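Local coordinates for protein geranylgeranyl pyrophosphate synthase (Corynebacterium glutamicum, PDB 3LMD) that probably catalyses magnesium-dependent addition of isopentenyl diphosphate units to allylic diphosphates, making longer polyprenyl diphosphates, at residues A[235-246]-A[310-321]. Residues are numbered along the deposited sequence; the frame is centred on the assembly and turned at random.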
loop_
_atom_site.group_PDB
_atom_site.type_symbol
_atom_site.label_atom_id
_atom_site.label_comp_id
_atom_site.label_asym_id
_atom_site.label_seq_id
_atom_site.Cartn_x
_atom_site.Cartn_y
_atom_site.Cartn_z
ATOM N N ILE A 235 18.643 -9.690 -16.529
ATOM C CA ILE A 235 19.865 -10.471 -16.424
ATOM C C ILE A 235 19.997 -11.087 -15.039
ATOM O O ILE A 235 20.252 -12.290 -14.919
ATOM C CB ILE A 235 21.090 -9.614 -16.761
ATOM C CG1 ILE A 235 21.064 -9.223 -18.247
ATOM C CG2 ILE A 235 22.406 -10.328 -16.381
ATOM C CD1 ILE A 235 22.133 -8.124 -18.581
ATOM N N PHE A 236 19.795 -10.294 -13.984
ATOM C CA PHE A 236 19.937 -10.837 -12.612
ATOM C C PHE A 236 19.062 -12.065 -12.389
ATOM O O PHE A 236 19.509 -13.057 -11.835
ATOM C CB PHE A 236 19.558 -9.785 -11.545
ATOM C CG PHE A 236 20.588 -8.685 -11.367
ATOM C CD1 PHE A 236 21.859 -8.818 -11.865
ATOM C CD2 PHE A 236 20.271 -7.527 -10.676
ATOM C CE1 PHE A 236 22.809 -7.801 -11.701
ATOM C CE2 PHE A 236 21.212 -6.516 -10.514
ATOM C CZ PHE A 236 22.479 -6.662 -11.029
ATOM N N GLN A 237 17.789 -11.961 -12.765
ATOM C CA GLN A 237 16.836 -13.019 -12.461
ATOM C C GLN A 237 17.074 -14.270 -13.340
ATOM O O GLN A 237 16.979 -15.383 -12.856
ATOM C CB GLN A 237 15.399 -12.523 -12.661
ATOM C CG GLN A 237 14.372 -13.553 -12.177
ATOM C CD GLN A 237 14.533 -13.825 -10.683
ATOM O OE1 GLN A 237 14.300 -12.939 -9.878
ATOM N NE2 GLN A 237 14.990 -15.033 -10.317
ATOM N N ILE A 238 17.338 -14.088 -14.633
ATOM C CA ILE A 238 17.576 -15.250 -15.470
ATOM C C ILE A 238 18.866 -15.961 -15.033
ATOM O O ILE A 238 18.917 -17.195 -14.965
ATOM C CB ILE A 238 17.642 -14.891 -16.973
ATOM C CG1 ILE A 238 16.300 -14.272 -17.415
ATOM C CG2 ILE A 238 17.906 -16.206 -17.797
ATOM C CD1 ILE A 238 16.325 -13.641 -18.763
ATOM N N VAL A 239 19.906 -15.188 -14.721
ATOM C CA VAL A 239 21.157 -15.785 -14.305
ATOM C C VAL A 239 20.931 -16.586 -13.001
ATOM O O VAL A 239 21.407 -17.717 -12.871
ATOM C CB VAL A 239 22.305 -14.719 -14.144
ATOM C CG1 VAL A 239 23.473 -15.309 -13.331
ATOM C CG2 VAL A 239 22.832 -14.250 -15.530
ATOM N N ASP A 240 20.198 -16.003 -12.048
ATOM C CA ASP A 240 19.847 -16.708 -10.801
ATOM C C ASP A 240 19.111 -18.026 -11.105
ATOM O O ASP A 240 19.335 -19.072 -10.458
ATOM C CB ASP A 240 18.918 -15.839 -9.925
ATOM C CG ASP A 240 19.662 -14.788 -9.114
ATOM O OD1 ASP A 240 20.909 -14.792 -9.096
ATOM O OD2 ASP A 240 18.983 -13.958 -8.470
ATOM N N ASP A 241 18.183 -17.957 -12.048
ATOM C CA ASP A 241 17.373 -19.126 -12.399
ATOM C C ASP A 241 18.208 -20.231 -13.034
ATOM O O ASP A 241 18.004 -21.405 -12.738
ATOM C CB ASP A 241 16.185 -18.742 -13.307
ATOM C CG ASP A 241 15.133 -17.907 -12.573
ATOM O OD1 ASP A 241 15.148 -17.875 -11.335
ATOM O OD2 ASP A 241 14.300 -17.259 -13.233
ATOM N N ILE A 242 19.160 -19.851 -13.888
ATOM C CA ILE A 242 20.099 -20.805 -14.446
ATOM C C ILE A 242 20.938 -21.469 -13.338
ATOM O O ILE A 242 21.104 -22.702 -13.293
ATOM C CB ILE A 242 21.029 -20.124 -15.473
ATOM C CG1 ILE A 242 20.231 -19.709 -16.734
ATOM C CG2 ILE A 242 22.216 -21.065 -15.830
ATOM C CD1 ILE A 242 21.073 -18.723 -17.659
ATOM N N ILE A 243 21.483 -20.645 -12.453
ATOM C CA ILE A 243 22.316 -21.144 -11.358
ATOM C C ILE A 243 21.520 -22.143 -10.497
ATOM O O ILE A 243 22.037 -23.200 -10.126
ATOM C CB ILE A 243 22.868 -19.971 -10.484
ATOM C CG1 ILE A 243 23.965 -19.222 -11.260
ATOM C CG2 ILE A 243 23.434 -20.515 -9.153
ATOM C CD1 ILE A 243 24.383 -17.882 -10.620
ATOM N N ASP A 244 20.252 -21.839 -10.234
ATOM C CA ASP A 244 19.422 -22.698 -9.394
ATOM C C ASP A 244 19.314 -24.118 -9.946
ATOM O O ASP A 244 19.213 -25.103 -9.190
ATOM C CB ASP A 244 18.017 -22.118 -9.250
ATOM C CG ASP A 244 17.143 -22.924 -8.276
ATOM O OD1 ASP A 244 17.473 -22.951 -7.074
ATOM O OD2 ASP A 244 16.127 -23.520 -8.701
ATOM N N ILE A 245 19.301 -24.221 -11.268
ATOM C CA ILE A 245 19.141 -25.515 -11.911
ATOM C C ILE A 245 20.465 -26.179 -12.246
ATOM O O ILE A 245 20.588 -27.396 -12.150
ATOM C CB ILE A 245 18.375 -25.373 -13.217
ATOM C CG1 ILE A 245 16.931 -24.948 -12.936
ATOM C CG2 ILE A 245 18.476 -26.685 -14.045
ATOM C CD1 ILE A 245 16.334 -24.166 -14.080
ATOM N N PHE A 246 21.444 -25.399 -12.688
ATOM C CA PHE A 246 22.679 -25.997 -13.208
ATOM C C PHE A 246 23.870 -25.846 -12.268
ATOM O O PHE A 246 24.963 -26.343 -12.555
ATOM C CB PHE A 246 22.988 -25.468 -14.613
ATOM C CG PHE A 246 21.905 -25.770 -15.604
ATOM C CD1 PHE A 246 20.943 -24.815 -15.912
ATOM C CD2 PHE A 246 21.831 -27.020 -16.213
ATOM C CE1 PHE A 246 19.934 -25.095 -16.802
ATOM C CE2 PHE A 246 20.835 -27.305 -17.120
ATOM C CZ PHE A 246 19.879 -26.352 -17.425
ATOM N N ARG A 310 19.625 -24.848 -21.060
ATOM C CA ARG A 310 20.613 -23.946 -20.474
ATOM C C ARG A 310 21.110 -22.969 -21.520
ATOM O O ARG A 310 21.170 -21.755 -21.277
ATOM C CB ARG A 310 21.790 -24.716 -19.865
ATOM C CG ARG A 310 22.815 -23.752 -19.195
ATOM C CD ARG A 310 24.018 -24.509 -18.643
ATOM N NE ARG A 310 24.671 -23.685 -17.622
ATOM C CZ ARG A 310 25.589 -22.766 -17.906
ATOM N NH1 ARG A 310 26.138 -22.041 -16.940
ATOM N NH2 ARG A 310 25.974 -22.596 -19.173
ATOM N N GLN A 311 21.453 -23.465 -22.712
ATOM C CA GLN A 311 22.019 -22.549 -23.694
ATOM C C GLN A 311 20.961 -21.567 -24.211
ATOM O O GLN A 311 21.260 -20.426 -24.545
ATOM C CB GLN A 311 22.664 -23.298 -24.878
ATOM C CG GLN A 311 23.367 -22.326 -25.825
ATOM C CD GLN A 311 24.581 -21.715 -25.162
ATOM O OE1 GLN A 311 25.308 -22.397 -24.456
ATOM N NE2 GLN A 311 24.769 -20.406 -25.320
ATOM N N ALA A 312 19.729 -22.032 -24.329
ATOM C CA ALA A 312 18.652 -21.148 -24.769
ATOM C C ALA A 312 18.434 -19.993 -23.751
ATOM O O ALA A 312 18.208 -18.831 -24.136
ATOM C CB ALA A 312 17.355 -21.967 -24.927
ATOM N N ALA A 313 18.472 -20.319 -22.467
ATOM C CA ALA A 313 18.325 -19.282 -21.422
ATOM C C ALA A 313 19.531 -18.362 -21.431
ATOM O O ALA A 313 19.398 -17.148 -21.266
ATOM C CB ALA A 313 18.174 -19.940 -19.996
ATOM N N LEU A 314 20.719 -18.948 -21.611
ATOM C CA LEU A 314 21.932 -18.152 -21.659
ATOM C C LEU A 314 21.923 -17.201 -22.852
ATOM O O LEU A 314 22.366 -16.056 -22.729
ATOM C CB LEU A 314 23.179 -19.065 -21.656
ATOM C CG LEU A 314 24.593 -18.484 -21.647
ATOM C CD1 LEU A 314 24.782 -17.450 -20.506
ATOM C CD2 LEU A 314 25.649 -19.637 -21.524
ATOM N N ASP A 315 21.427 -17.653 -24.007
ATOM C CA ASP A 315 21.353 -16.768 -25.179
ATOM C C ASP A 315 20.381 -15.631 -24.923
ATOM O O ASP A 315 20.558 -14.528 -25.429
ATOM C CB ASP A 315 20.917 -17.529 -26.441
ATOM C CG ASP A 315 22.009 -18.475 -26.935
ATOM O OD1 ASP A 315 23.175 -18.268 -26.559
ATOM O OD2 ASP A 315 21.700 -19.414 -27.671
ATOM N N GLU A 316 19.348 -15.892 -24.133
ATOM C CA GLU A 316 18.421 -14.798 -23.748
ATOM C C GLU A 316 19.131 -13.793 -22.816
ATOM O O GLU A 316 19.010 -12.575 -22.974
ATOM C CB GLU A 316 17.160 -15.397 -23.114
ATOM C CG GLU A 316 16.077 -14.392 -22.781
ATOM C CD GLU A 316 15.319 -13.905 -24.010
ATOM O OE1 GLU A 316 15.810 -14.057 -25.148
ATOM O OE2 GLU A 316 14.225 -13.353 -23.827
ATOM N N VAL A 317 19.917 -14.304 -21.875
ATOM C CA VAL A 317 20.818 -13.431 -21.077
ATOM C C VAL A 317 21.714 -12.568 -21.973
ATOM O O VAL A 317 21.883 -11.353 -21.743
ATOM C CB VAL A 317 21.697 -14.242 -20.105
ATOM C CG1 VAL A 317 22.775 -13.330 -19.446
ATOM C CG2 VAL A 317 20.831 -14.883 -19.000
ATOM N N TYR A 318 22.274 -13.174 -23.009
ATOM C CA TYR A 318 23.174 -12.418 -23.885
ATOM C C TYR A 318 22.443 -11.329 -24.643
ATOM O O TYR A 318 23.018 -10.275 -24.932
ATOM C CB TYR A 318 23.860 -13.333 -24.908
ATOM C CG TYR A 318 24.830 -14.322 -24.310
ATOM C CD1 TYR A 318 25.532 -14.023 -23.144
ATOM C CD2 TYR A 318 25.094 -15.537 -24.952
ATOM C CE1 TYR A 318 26.448 -14.917 -22.611
ATOM C CE2 TYR A 318 26.010 -16.433 -24.424
ATOM C CZ TYR A 318 26.687 -16.126 -23.266
ATOM O OH TYR A 318 27.607 -17.034 -22.757
ATOM N N ARG A 319 21.195 -11.610 -25.000
ATOM C CA ARG A 319 20.373 -10.657 -25.711
ATOM C C ARG A 319 20.080 -9.428 -24.819
ATOM O O ARG A 319 20.138 -8.278 -25.280
ATOM C CB ARG A 319 19.061 -11.339 -26.141
ATOM C CG ARG A 319 18.130 -10.446 -26.966
ATOM C CD ARG A 319 16.896 -11.189 -27.457
ATOM N NE ARG A 319 15.906 -11.388 -26.403
ATOM C CZ ARG A 319 15.081 -10.446 -25.947
ATOM N NH1 ARG A 319 14.194 -10.746 -25.005
ATOM N NH2 ARG A 319 15.129 -9.210 -26.439
ATOM N N TYR A 320 19.776 -9.664 -23.542
ATOM C CA TYR A 320 19.621 -8.540 -22.586
ATOM C C TYR A 320 20.933 -7.826 -22.334
ATOM O O TYR A 320 20.945 -6.624 -22.109
ATOM C CB TYR A 320 19.017 -9.028 -21.271
ATOM C CG TYR A 320 17.554 -9.312 -21.442
ATOM C CD1 TYR A 320 16.655 -8.269 -21.685
ATOM C CD2 TYR A 320 17.052 -10.603 -21.338
ATOM C CE1 TYR A 320 15.286 -8.509 -21.860
ATOM C CE2 TYR A 320 15.682 -10.848 -21.499
ATOM C CZ TYR A 320 14.808 -9.799 -21.759
ATOM O OH TYR A 320 13.433 -10.015 -21.896
ATOM N N MET A 321 22.043 -8.557 -22.377
ATOM C CA MET A 321 23.356 -7.927 -22.167
ATOM C C MET A 321 23.647 -7.014 -23.355
ATOM O O MET A 321 24.213 -5.946 -23.158
ATOM C CB MET A 321 24.499 -8.972 -21.997
ATOM C CG MET A 321 25.921 -8.368 -21.598
ATOM S SD MET A 321 25.982 -7.534 -19.955
ATOM C CE MET A 321 26.441 -5.858 -20.404
#
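E316, whose CG lies 4.1 Å from I238 CD1, is gripped side-on by R319: R319 NE donates to E316 OE1 (3.0 Å) and NH1 to OE2 (2.9 Å), a nearly straight pair forming a salt bridge within 310-321. OE1 and OE2 lie in the guanidinium plane, whereas the nitrogens come from above the carboxylate plane. No hydrogen bond joins 235-246 to 310-321, and the interface itself is largely apolar. I238 is a knob among A313, E316, V317 and Y320, its CD1 4.0 Å from Y320 CE2. Its CG2 is pressed against V317 CG2 at 3.4 Å, a close methyl-methyl contact. V317 returns the packing as a knob among I235, I238, V239 and I242. These knobs-into-holes join helices 219-246 and 309-328 of the all-helical polyprenyl synthase fold; the axes of 235-246 and 310-321 approach to 9.7 Å, their directions 161° apart. Helix 335-349 also touches V317, through V348. Towards the C-terminal end of 235-246, I242 fits among R310, A313, L314 and V317. Beyond it R310 CB sits over one face of the F246 ring, a CH-pi contact 3.7 Å from the centroid, while I245 CG2 covers the opposite face. The R310 chain leaves CB opposite the backbone N (chi1 -178°) and stays extended to NE, running alongside F246 in the opposite direction, with NH1 hydrogen-bonded to V351 O. The F246 side chain lies about 4 Å from that of S305, a calcium ligand in a structure of this protein.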